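Local coordinates for protein FdhC (Acinetobacter nosocomialis, PDB 5KTC) that transfers an (R)-3-hydroxybutanoyl group from coenzyme A to the amino group of dTDP-linked 3-amino-3,6-dideoxy-D-galactose, as a GNAT-superfamily sugar N-acyltransferase, at residues T10-V16 / Y65-S71; S128-K134 / E156-F162. One frame throughout, in Å; residues are numbered along the deposited sequence.

Interaction 1 (T10-V16 / Y65-S71); sequences TTYLRLV and YFIIFRS. With FUH ([[(2~{R},3~{S},5~{R})-5-[5-methyl-2,4-bis(oxidanylidene)pyrimidin-1-yl]-3-oxidanyl-oxolan-2-yl]methoxy-oxidanyl-phosphoryl] [(2~{R},3~{R},4~{S},5~{R},6~{R})-6-methyl-3,5-bis(oxidanyl)-4-[[(3~{R})-3-oxidanylbutanoyl]amino]oxan-2-yl] hydrogen phosphate), chain C.
L13 and I68 share one side of the strand pair, where L13 CD2 meets I68 CG1 at 3.7 Å and L13 CB touches F66 CD2. L15 CD2 lies over the F66 ring, 3.8 Å from the F66 centroid, a CH-pi contact, and V16 CG2 covers a face of the Y65 ring in the same way. Farther out, F69 CB sits 3.4 Å from the Y12 centroid, 18° off the normal. Y12 CG is placed between the backbone N and carbonyl carbon (chi1 61°), which leans the ring across the neighbouring strand.

R14 brings NH2 to the edge of the F69 ring, with the guanidinium turned 55° to it, while NH1 donates to L15 O and forms a salt bridge with D20. Strand 11-15 is the outermost on this side of the mixed GNAT sheet, paired antiparallel with 63-70, and helices 21-28 and 44-59 lie against V16. At the S71 end, a water bridges T11 O and S71 OG.

Y65 OH donates to O15 of the product's thymine at 2.6 Å, consistent with V16, packed on the Y65 ring, helping to set the hydroxyl that reads this carbonyl.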
loop_
_atom_site.group_PDB
_atom_site.type_symbol
_atom_site.label_atom_id
_atom_site.label_comp_id
_atom_site.label_asym_id
_atom_site.label_seq_id
_atom_site.Cartn_x
_atom_site.Cartn_y
_atom_site.Cartn_z
ATOM N N THR A 10 -3.930 -0.595 14.221
ATOM C CA THR A 10 -4.158 -2.006 14.254
ATOM C C THR A 10 -3.228 -2.767 13.370
ATOM O O THR A 10 -3.308 -3.963 13.385
ATOM C CB THR A 10 -5.590 -2.398 13.959
ATOM O OG1 THR A 10 -5.922 -2.248 12.556
ATOM C CG2 THR A 10 -6.602 -1.597 14.899
ATOM N N THR A 11 -2.370 -2.071 12.639
ATOM C CA THR A 11 -1.449 -2.713 11.681
ATOM C C THR A 11 -0.084 -2.079 11.714
ATOM O O THR A 11 0.089 -1.007 12.272
ATOM C CB THR A 11 -1.976 -2.608 10.228
ATOM O OG1 THR A 11 -2.219 -1.231 9.962
ATOM C CG2 THR A 11 -3.269 -3.415 10.001
ATOM N N TYR A 12 0.905 -2.762 11.099
ATOM C CA TYR A 12 2.209 -2.228 10.894
ATOM C C TYR A 12 2.792 -2.856 9.649
ATOM O O TYR A 12 2.278 -3.871 9.168
ATOM C CB TYR A 12 3.135 -2.466 12.078
ATOM C CG TYR A 12 3.429 -3.883 12.464
ATOM C CD1 TYR A 12 2.619 -4.573 13.364
ATOM C CD2 TYR A 12 4.507 -4.553 11.943
ATOM C CE1 TYR A 12 2.908 -5.856 13.769
ATOM C CE2 TYR A 12 4.793 -5.860 12.333
ATOM C CZ TYR A 12 3.986 -6.540 13.223
ATOM O OH TYR A 12 4.205 -7.889 13.564
ATOM N N LEU A 13 3.785 -2.205 9.105
ATOM C CA LEU A 13 4.433 -2.642 7.859
ATOM C C LEU A 13 5.883 -2.874 8.123
ATOM O O LEU A 13 6.500 -2.125 8.836
ATOM C CB LEU A 13 4.363 -1.571 6.754
ATOM C CG LEU A 13 3.035 -0.985 6.242
ATOM C CD1 LEU A 13 3.077 -0.426 4.834
ATOM C CD2 LEU A 13 1.809 -1.800 6.433
ATOM N N ARG A 14 6.464 -3.841 7.424
ATOM C CA ARG A 14 7.926 -4.012 7.400
ATOM C C ARG A 14 8.395 -4.500 6.066
ATOM O O ARG A 14 7.606 -5.163 5.343
ATOM C CB ARG A 14 8.398 -4.907 8.538
ATOM C CG ARG A 14 7.986 -6.368 8.395
ATOM C CD ARG A 14 9.175 -7.329 8.570
ATOM N NE ARG A 14 8.730 -8.702 8.472
ATOM C CZ ARG A 14 8.615 -9.424 7.364
ATOM N NH1 ARG A 14 8.998 -8.931 6.186
ATOM N NH2 ARG A 14 8.134 -10.674 7.443
ATOM N N LEU A 15 9.644 -4.188 5.713
ATOM C CA LEU A 15 10.127 -4.570 4.366
ATOM C C LEU A 15 10.123 -6.063 4.090
ATOM O O LEU A 15 10.463 -6.878 4.968
ATOM C CB LEU A 15 11.526 -4.013 4.159
ATOM C CG LEU A 15 11.602 -2.469 4.102
ATOM C CD1 LEU A 15 13.019 -1.918 4.095
ATOM C CD2 LEU A 15 10.851 -1.964 2.884
ATOM N N VAL A 16 9.747 -6.412 2.859
ATOM C CA VAL A 16 9.760 -7.804 2.377
ATOM C C VAL A 16 11.155 -8.426 2.447
ATOM O O VAL A 16 12.153 -7.747 2.156
ATOM C CB VAL A 16 9.174 -7.876 0.950
ATOM C CG1 VAL A 16 9.424 -9.212 0.259
ATOM C CG2 VAL A 16 7.683 -7.616 1.066
ATOM N N TYR A 65 8.865 -2.550 -0.794
ATOM C CA TYR A 65 7.802 -3.560 -0.795
ATOM C C TYR A 65 7.653 -4.055 0.623
ATOM O O TYR A 65 8.666 -4.364 1.247
ATOM C CB TYR A 65 8.248 -4.707 -1.668
ATOM C CG TYR A 65 7.300 -5.778 -2.036
ATOM C CD1 TYR A 65 5.939 -5.681 -1.850
ATOM C CD2 TYR A 65 7.785 -6.926 -2.649
ATOM C CE1 TYR A 65 5.085 -6.703 -2.266
ATOM C CE2 TYR A 65 6.944 -7.952 -3.070
ATOM C CZ TYR A 65 5.590 -7.839 -2.878
ATOM O OH TYR A 65 4.704 -8.884 -3.284
ATOM N N PHE A 66 6.428 -4.062 1.139
ATOM C CA PHE A 66 6.126 -4.340 2.539
ATOM C C PHE A 66 5.130 -5.472 2.740
ATOM O O PHE A 66 4.203 -5.644 1.959
ATOM C CB PHE A 66 5.541 -3.095 3.240
ATOM C CG PHE A 66 6.437 -1.880 3.185
ATOM C CD1 PHE A 66 6.415 -1.055 2.104
ATOM C CD2 PHE A 66 7.243 -1.555 4.245
ATOM C CE1 PHE A 66 7.222 0.051 2.000
ATOM C CE2 PHE A 66 8.080 -0.463 4.190
ATOM C CZ PHE A 66 8.070 0.371 3.065
ATOM N N ILE A 67 5.361 -6.239 3.799
ATOM C CA ILE A 67 4.333 -7.092 4.372
ATOM C C ILE A 67 3.540 -6.216 5.369
ATOM O O ILE A 67 4.155 -5.432 6.088
ATOM C CB ILE A 67 4.907 -8.291 5.135
ATOM C CG1 ILE A 67 5.867 -9.081 4.257
ATOM C CG2 ILE A 67 3.787 -9.143 5.679
ATOM C CD1 ILE A 67 5.259 -9.667 2.988
ATOM N N ILE A 68 2.222 -6.370 5.318
ATOM C CA ILE A 68 1.303 -5.739 6.223
ATOM C C ILE A 68 1.007 -6.765 7.316
ATOM O O ILE A 68 0.647 -7.914 6.993
ATOM C CB ILE A 68 -0.001 -5.316 5.547
ATOM C CG1 ILE A 68 0.234 -4.406 4.316
ATOM C CG2 ILE A 68 -0.883 -4.619 6.588
ATOM C CD1 ILE A 68 -1.032 -4.135 3.508
ATOM N N PHE A 69 1.104 -6.349 8.578
ATOM C CA PHE A 69 0.901 -7.225 9.747
ATOM C C PHE A 69 -0.225 -6.686 10.597
ATOM O O PHE A 69 -0.390 -5.492 10.646
ATOM C CB PHE A 69 2.154 -7.281 10.636
ATOM C CG PHE A 69 3.196 -8.228 10.150
ATOM C CD1 PHE A 69 4.197 -7.794 9.230
ATOM C CD2 PHE A 69 3.189 -9.560 10.604
ATOM C CE1 PHE A 69 5.163 -8.701 8.782
ATOM C CE2 PHE A 69 4.143 -10.446 10.137
ATOM C CZ PHE A 69 5.126 -10.015 9.230
ATOM N N ARG A 70 -0.974 -7.576 11.245
ATOM C CA ARG A 70 -1.847 -7.151 12.335
ATOM C C ARG A 70 -1.078 -7.121 13.672
ATOM O O ARG A 70 -0.323 -8.048 14.030
ATOM C CB ARG A 70 -3.179 -7.852 12.343
ATOM C CG ARG A 70 -3.205 -9.269 12.714
ATOM C CD ARG A 70 -4.591 -9.820 12.557
ATOM N NE ARG A 70 -5.417 -9.382 13.690
ATOM C CZ ARG A 70 -6.736 -9.370 13.705
ATOM N NH1 ARG A 70 -7.432 -9.674 12.618
ATOM N NH2 ARG A 70 -7.369 -8.973 14.814
ATOM N N SER A 71 -1.199 -5.970 14.333
ATOM C CA SER A 71 -0.491 -5.656 15.549
ATOM C C SER A 71 -0.815 -6.534 16.750
ATOM O O SER A 71 0.035 -6.691 17.586
ATOM C CB SER A 71 -0.852 -4.235 15.998
ATOM O OG SER A 71 -0.453 -3.338 14.985
HETATM O O1 FUH C . -2.678 -2.305 -6.314
HETATM C C1 FUH C . -2.877 -1.460 -7.180
HETATM C C2 FUH C . -3.192 -0.035 -6.868
HETATM C C3 FUH C . -3.793 0.137 -5.498
HETATM O O2 FUH C . -5.240 0.049 -5.539
HETATM C C4 FUH C . -3.474 1.501 -4.942
HETATM N N1 FUH C . -2.784 -1.759 -8.537
HETATM C C5 FUH C . -2.160 -3.013 -8.973
HETATM C C6 FUH C . -2.995 -3.702 -10.069
HETATM O O3 FUH C . -3.146 -2.807 -11.086
HETATM C C7 FUH C . -2.308 -4.892 -10.699
HETATM C C8 FUH C . -2.986 -5.420 -11.986
HETATM O O4 FUH C . -0.956 -4.559 -11.061
HETATM C C9 FUH C . -0.767 -2.724 -9.502
HETATM O O5 FUH C . 0.119 -2.273 -8.466
HETATM C C10 FUH C . -0.160 -3.965 -10.021
HETATM O O6 FUH C . -0.042 -4.864 -8.929
HETATM P P1 FUH C . 0.820 -6.173 -9.015
HETATM O O7 FUH C . 0.098 -7.290 -9.673
HETATM O O8 FUH C . 1.127 -6.497 -7.553
HETATM O O9 FUH C . 2.276 -5.869 -9.581
HETATM P P2 FUH C . 2.838 -5.738 -11.074
HETATM O O10 FUH C . 3.592 -4.456 -11.141
HETATM O O11 FUH C . 1.634 -5.807 -12.004
HETATM O O12 FUH C . 3.769 -7.002 -11.093
HETATM C C11 FUH C . 4.871 -7.062 -12.004
HETATM C C12 FUH C . 5.137 -8.512 -12.321
HETATM C C13 FUH C . 3.866 -9.321 -12.653
HETATM O O13 FUH C . 4.117 -10.334 -13.642
HETATM C C14 FUH C . 3.533 -10.069 -11.369
HETATM C C15 FUH C . 4.909 -10.275 -10.786
HETATM O O14 FUH C . 5.735 -9.154 -11.190
HETATM N N2 FUH C . 5.015 -10.245 -9.311
HETATM C C16 FUH C . 4.754 -9.107 -8.610
HETATM C C17 FUH C . 4.924 -9.083 -7.224
HETATM C C18 FUH C . 4.663 -7.837 -6.404
HETATM C C19 FUH C . 5.341 -10.297 -6.597
HETATM O O15 FUH C . 5.561 -10.304 -5.317
HETATM N N3 FUH C . 5.591 -11.403 -7.311
HETATM C C20 FUH C . 5.469 -11.349 -8.642
HETATM O O16 FUH C . 5.691 -12.450 -9.338
HETATM O O HOH W 1 0.411 -1.049 15.378
#

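Interaction 2 (S128-K134 / E156-F162); sequences SHFEVMK and ENIYYIF. With FUH ([[(2~{R},3~{S},5~{R})-5-[5-methyl-2,4-bis(oxidanylidene)pyrimidin-1-yl]-3-oxidanyl-oxolan-2-yl]methoxy-oxidanyl-phosphoryl] [(2~{R},3~{R},4~{S},5~{R},6~{R})-6-methyl-3,5-bis(oxidanyl)-4-[[(3~{R})-3-oxidanylbutanoyl]amino]oxan-2-yl] hydrogen phosphate), chain C.
The F130 ring carries Y160 CB over one face, 3.8 Å from the F130 centroid and 24° off the normal, a CH-pi contact. F162 CB comes to the F130 edge, near its plane, and C4 of the product's hydroxybutanoyl group approaches obliquely, 3.8 Å from F130 CD2. The rings of W94 and H143 also meet F130, and Y116 of helix 107-122 stacks on F162. The F130 and Y160 planes are only modestly inclined, yet each ring lies beside rather than on the other. With chi1 at 55°, F130 turns its ring in toward Y160 CB on the neighbouring strand. Y160 CE1 touches V132 CG2 at 3.9 Å, and Y160 OH bonds to H140 of helix 137-146, which covers V132 and I158.

Six backbone hydrogen bonds join strands 127-133 and 157-163 in antiparallel register, among them Y160 N to F130 O at 2.7 Å, and a seventh, K134 N to E156 O, follows just past their ends. In a GNAT fold the acyl-CoA arm characteristically enters where the strands equivalent to 91-99 and 127-133 splay apart. Coenzyme A touches E131 and V132, and E131 O accepts a hydrogen bond from the product amide N1 at 3.2 Å. This N1 carries the transferred acyl group, so the carbonyl marks the new amide.

On the side bearing E131 and Y159, E131 OE2 stands at the Y159 ring edge, 3.5 Å from Y159 CE1, with carboxylate and ring planes 72° apart. N157 ND2 donates to Y159 OH at 3.0 Å, nearly straight and in the amide plane; Y159 OH also bonds to D154. H129 CD2 packs on I161 CG2. At the opposite end K134 NZ makes a salt bridge to E153 and a hydrogen bond to D154 O.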
loop_
_atom_site.group_PDB
_atom_site.type_symbol
_atom_site.label_atom_id
_atom_site.label_comp_id
_atom_site.label_asym_id
_atom_site.label_seq_id
_atom_site.Cartn_x
_atom_site.Cartn_y
_atom_site.Cartn_z
ATOM N N SER A 128 1.569 10.891 -6.221
ATOM C CA SER A 128 1.495 9.443 -6.249
ATOM C C SER A 128 0.650 9.108 -7.457
ATOM O O SER A 128 -0.286 9.805 -7.716
ATOM C CB SER A 128 0.860 8.891 -4.997
ATOM O OG SER A 128 1.020 7.500 -5.042
ATOM N N HIS A 129 1.048 8.086 -8.207
ATOM C CA HIS A 129 0.242 7.584 -9.333
ATOM C C HIS A 129 -0.131 6.144 -9.050
ATOM O O HIS A 129 0.654 5.400 -8.524
ATOM C CB HIS A 129 1.053 7.621 -10.632
ATOM C CG HIS A 129 1.520 8.986 -11.034
ATOM N ND1 HIS A 129 2.346 9.163 -12.123
ATOM C CD2 HIS A 129 1.331 10.232 -10.498
ATOM C CE1 HIS A 129 2.602 10.458 -12.264
ATOM N NE2 HIS A 129 2.010 11.124 -11.297
ATOM N N PHE A 130 -1.350 5.733 -9.440
ATOM C CA PHE A 130 -1.699 4.306 -9.428
ATOM C C PHE A 130 -2.908 4.053 -10.336
ATOM O O PHE A 130 -3.564 4.980 -10.805
ATOM C CB PHE A 130 -2.013 3.808 -7.993
ATOM C CG PHE A 130 -3.068 4.606 -7.310
ATOM C CD1 PHE A 130 -2.731 5.741 -6.600
ATOM C CD2 PHE A 130 -4.441 4.259 -7.419
ATOM C CE1 PHE A 130 -3.724 6.497 -5.964
ATOM C CE2 PHE A 130 -5.431 5.015 -6.794
ATOM C CZ PHE A 130 -5.064 6.127 -6.062
ATOM N N GLU A 131 -3.209 2.773 -10.553
ATOM C CA GLU A 131 -4.357 2.384 -11.355
ATOM C C GLU A 131 -5.161 1.273 -10.687
ATOM O O GLU A 131 -4.635 0.559 -9.839
ATOM C CB GLU A 131 -3.900 1.926 -12.731
ATOM C CG GLU A 131 -2.993 0.739 -12.810
ATOM C CD GLU A 131 -1.524 1.020 -12.918
ATOM O OE1 GLU A 131 -0.723 0.191 -12.474
ATOM O OE2 GLU A 131 -1.141 2.058 -13.461
ATOM N N VAL A 132 -6.429 1.144 -11.088
ATOM C CA VAL A 132 -7.361 0.190 -10.520
ATOM C C VAL A 132 -8.175 -0.370 -11.677
ATOM O O VAL A 132 -8.651 0.398 -12.524
ATOM C CB VAL A 132 -8.311 0.885 -9.573
ATOM C CG1 VAL A 132 -9.316 -0.063 -8.958
ATOM C CG2 VAL A 132 -7.537 1.647 -8.485
ATOM N N MET A 133 -8.301 -1.684 -11.765
ATOM C CA MET A 133 -9.070 -2.263 -12.876
ATOM C C MET A 133 -10.511 -1.868 -12.864
ATOM O O MET A 133 -11.129 -1.820 -11.844
ATOM C CB MET A 133 -8.970 -3.788 -12.909
ATOM C CG MET A 133 -7.641 -4.275 -13.513
ATOM S SD MET A 133 -7.658 -6.052 -13.881
ATOM C CE MET A 133 -8.605 -6.118 -15.423
ATOM N N LYS A 134 -11.062 -1.600 -14.044
ATOM C CA LYS A 134 -12.476 -1.392 -14.169
ATOM C C LYS A 134 -13.138 -2.696 -13.695
ATOM O O LYS A 134 -12.603 -3.729 -13.925
ATOM C CB LYS A 134 -12.768 -1.062 -15.627
ATOM C CG LYS A 134 -12.235 0.280 -16.085
ATOM C CD LYS A 134 -12.582 0.516 -17.570
ATOM C CE LYS A 134 -12.902 1.958 -17.922
ATOM N NZ LYS A 134 -12.365 2.248 -19.306
ATOM N N GLU A 156 -8.804 -1.388 -19.699
ATOM C CA GLU A 156 -8.664 -2.175 -18.460
ATOM C C GLU A 156 -8.833 -1.408 -17.167
ATOM O O GLU A 156 -9.404 -1.939 -16.203
ATOM C CB GLU A 156 -7.261 -2.698 -18.366
ATOM C CG GLU A 156 -6.867 -3.709 -19.344
ATOM C CD GLU A 156 -5.398 -4.049 -19.239
ATOM O OE1 GLU A 156 -4.931 -4.533 -20.293
ATOM O OE2 GLU A 156 -4.715 -3.895 -18.162
ATOM N N ASN A 157 -8.268 -0.198 -17.140
ATOM C CA ASN A 157 -8.003 0.580 -15.902
ATOM C C ASN A 157 -8.576 1.969 -15.864
ATOM O O ASN A 157 -8.869 2.585 -16.903
ATOM C CB ASN A 157 -6.483 0.801 -15.779
ATOM C CG ASN A 157 -5.697 -0.476 -15.621
ATOM O OD1 ASN A 157 -6.190 -1.410 -15.020
ATOM N ND2 ASN A 157 -4.473 -0.530 -16.161
ATOM N N ILE A 158 -8.745 2.453 -14.648
ATOM C CA ILE A 158 -8.807 3.843 -14.357
ATOM C C ILE A 158 -7.489 4.231 -13.684
ATOM O O ILE A 158 -6.954 3.484 -12.855
ATOM C CB ILE A 158 -10.029 4.199 -13.581
ATOM C CG1 ILE A 158 -11.263 3.880 -14.441
ATOM C CG2 ILE A 158 -10.016 5.711 -13.208
ATOM C CD1 ILE A 158 -12.523 3.852 -13.624
ATOM N N TYR A 159 -6.931 5.381 -14.134
ATOM C CA TYR A 159 -5.626 5.884 -13.690
ATOM C C TYR A 159 -5.873 7.055 -12.761
ATOM O O TYR A 159 -6.721 7.941 -13.049
ATOM C CB TYR A 159 -4.801 6.342 -14.885
ATOM C CG TYR A 159 -4.455 5.204 -15.717
ATOM C CD1 TYR A 159 -3.388 4.412 -15.387
ATOM C CD2 TYR A 159 -5.283 4.817 -16.785
ATOM C CE1 TYR A 159 -3.107 3.283 -16.070
ATOM C CE2 TYR A 159 -4.991 3.693 -17.510
ATOM C CZ TYR A 159 -3.926 2.934 -17.177
ATOM O OH TYR A 159 -3.569 1.764 -17.825
ATOM N N TYR A 160 -5.167 7.054 -11.628
ATOM C CA TYR A 160 -5.368 8.063 -10.614
ATOM C C TYR A 160 -4.062 8.730 -10.263
ATOM O O TYR A 160 -3.005 8.134 -10.400
ATOM C CB TYR A 160 -5.920 7.416 -9.321
ATOM C CG TYR A 160 -7.299 6.840 -9.450
ATOM C CD1 TYR A 160 -7.501 5.518 -9.829
ATOM C CD2 TYR A 160 -8.405 7.619 -9.163
ATOM C CE1 TYR A 160 -8.795 5.026 -9.984
ATOM C CE2 TYR A 160 -9.680 7.108 -9.252
ATOM C CZ TYR A 160 -9.858 5.807 -9.670
ATOM O OH TYR A 160 -11.145 5.361 -9.767
ATOM N N ILE A 161 -4.184 9.919 -9.693
ATOM C CA ILE A 161 -3.098 10.515 -8.941
ATOM C C ILE A 161 -3.603 10.980 -7.557
ATOM O O ILE A 161 -4.775 11.287 -7.341
ATOM C CB ILE A 161 -2.338 11.682 -9.607
ATOM C CG1 ILE A 161 -3.097 12.949 -9.526
ATOM C CG2 ILE A 161 -1.952 11.383 -11.051
ATOM C CD1 ILE A 161 -4.415 12.900 -10.181
ATOM N N PHE A 162 -2.666 11.051 -6.625
ATOM C CA PHE A 162 -3.004 11.446 -5.236
ATOM C C PHE A 162 -1.954 12.505 -4.843
ATOM O O PHE A 162 -0.778 12.255 -4.904
ATOM C CB PHE A 162 -3.057 10.213 -4.320
ATOM C CG PHE A 162 -3.610 10.514 -2.960
ATOM C CD1 PHE A 162 -2.819 11.075 -1.988
ATOM C CD2 PHE A 162 -4.946 10.275 -2.677
ATOM C CE1 PHE A 162 -3.337 11.452 -0.768
ATOM C CE2 PHE A 162 -5.459 10.652 -1.450
ATOM C CZ PHE A 162 -4.648 11.220 -0.497
HETATM O O1 FUH C . -2.678 -2.305 -6.314
HETATM C C1 FUH C . -2.877 -1.460 -7.180
HETATM C C2 FUH C . -3.192 -0.035 -6.868
HETATM C C3 FUH C . -3.793 0.137 -5.498
HETATM O O2 FUH C . -5.240 0.049 -5.539
HETATM C C4 FUH C . -3.474 1.501 -4.942
HETATM N N1 FUH C . -2.784 -1.759 -8.537
HETATM C C5 FUH C . -2.160 -3.013 -8.973
HETATM C C6 FUH C . -2.995 -3.702 -10.069
HETATM O O3 FUH C . -3.146 -2.807 -11.086
HETATM C C7 FUH C . -2.308 -4.892 -10.699
HETATM C C8 FUH C . -2.986 -5.420 -11.986
HETATM O O4 FUH C . -0.956 -4.559 -11.061
HETATM C C9 FUH C . -0.767 -2.724 -9.502
HETATM O O5 FUH C . 0.119 -2.273 -8.466
HETATM C C10 FUH C . -0.160 -3.965 -10.021
HETATM O O6 FUH C . -0.042 -4.864 -8.929
HETATM P P1 FUH C . 0.820 -6.173 -9.015
HETATM O O7 FUH C . 0.098 -7.290 -9.673
HETATM O O8 FUH C . 1.127 -6.497 -7.553
HETATM O O9 FUH C . 2.276 -5.869 -9.581
HETATM P P2 FUH C . 2.838 -5.738 -11.074
HETATM O O10 FUH C . 3.592 -4.456 -11.141
HETATM O O11 FUH C . 1.634 -5.807 -12.004
HETATM O O12 FUH C . 3.769 -7.002 -11.093
HETATM C C11 FUH C . 4.871 -7.062 -12.004
HETATM C C12 FUH C . 5.137 -8.512 -12.321
HETATM C C13 FUH C . 3.866 -9.321 -12.653
HETATM O O13 FUH C . 4.117 -10.334 -13.642
HETATM C C14 FUH C . 3.533 -10.069 -11.369
HETATM C C15 FUH C . 4.909 -10.275 -10.786
HETATM O O14 FUH C . 5.735 -9.154 -11.190
HETATM N N2 FUH C . 5.015 -10.245 -9.311
HETATM C C16 FUH C . 4.754 -9.107 -8.610
HETATM C C17 FUH C . 4.924 -9.083 -7.224
HETATM C C18 FUH C . 4.663 -7.837 -6.404
HETATM C C19 FUH C . 5.341 -10.297 -6.597
HETATM O O15 FUH C . 5.561 -10.304 -5.317
HETATM N N3 FUH C . 5.591 -11.403 -7.311
HETATM C C20 FUH C . 5.469 -11.349 -8.642
HETATM O O16 FUH C . 5.691 -12.450 -9.338
#

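From the N terminus, interaction 1 comes first: 10-16 pairs with 65-71, closing a loop of 48 residues that contains helices 21-28 and 44-59. The chain then crosses strands 75-86 and 91-99 and helix 107-122 before interaction 2 opens. There 128-134 pairs with 156-162 round a shorter loop holding helix 137-146 and strand 149-153. The two loops neither nest nor cross; they follow in series. Both belong to one mixed sheet, on opposite sides of the chain's centre, with centres about 23 Å apart and nearest atoms about 12 Å apart. The bound product spans them, its thymine at 65-71 and its acylated sugar at 128-134.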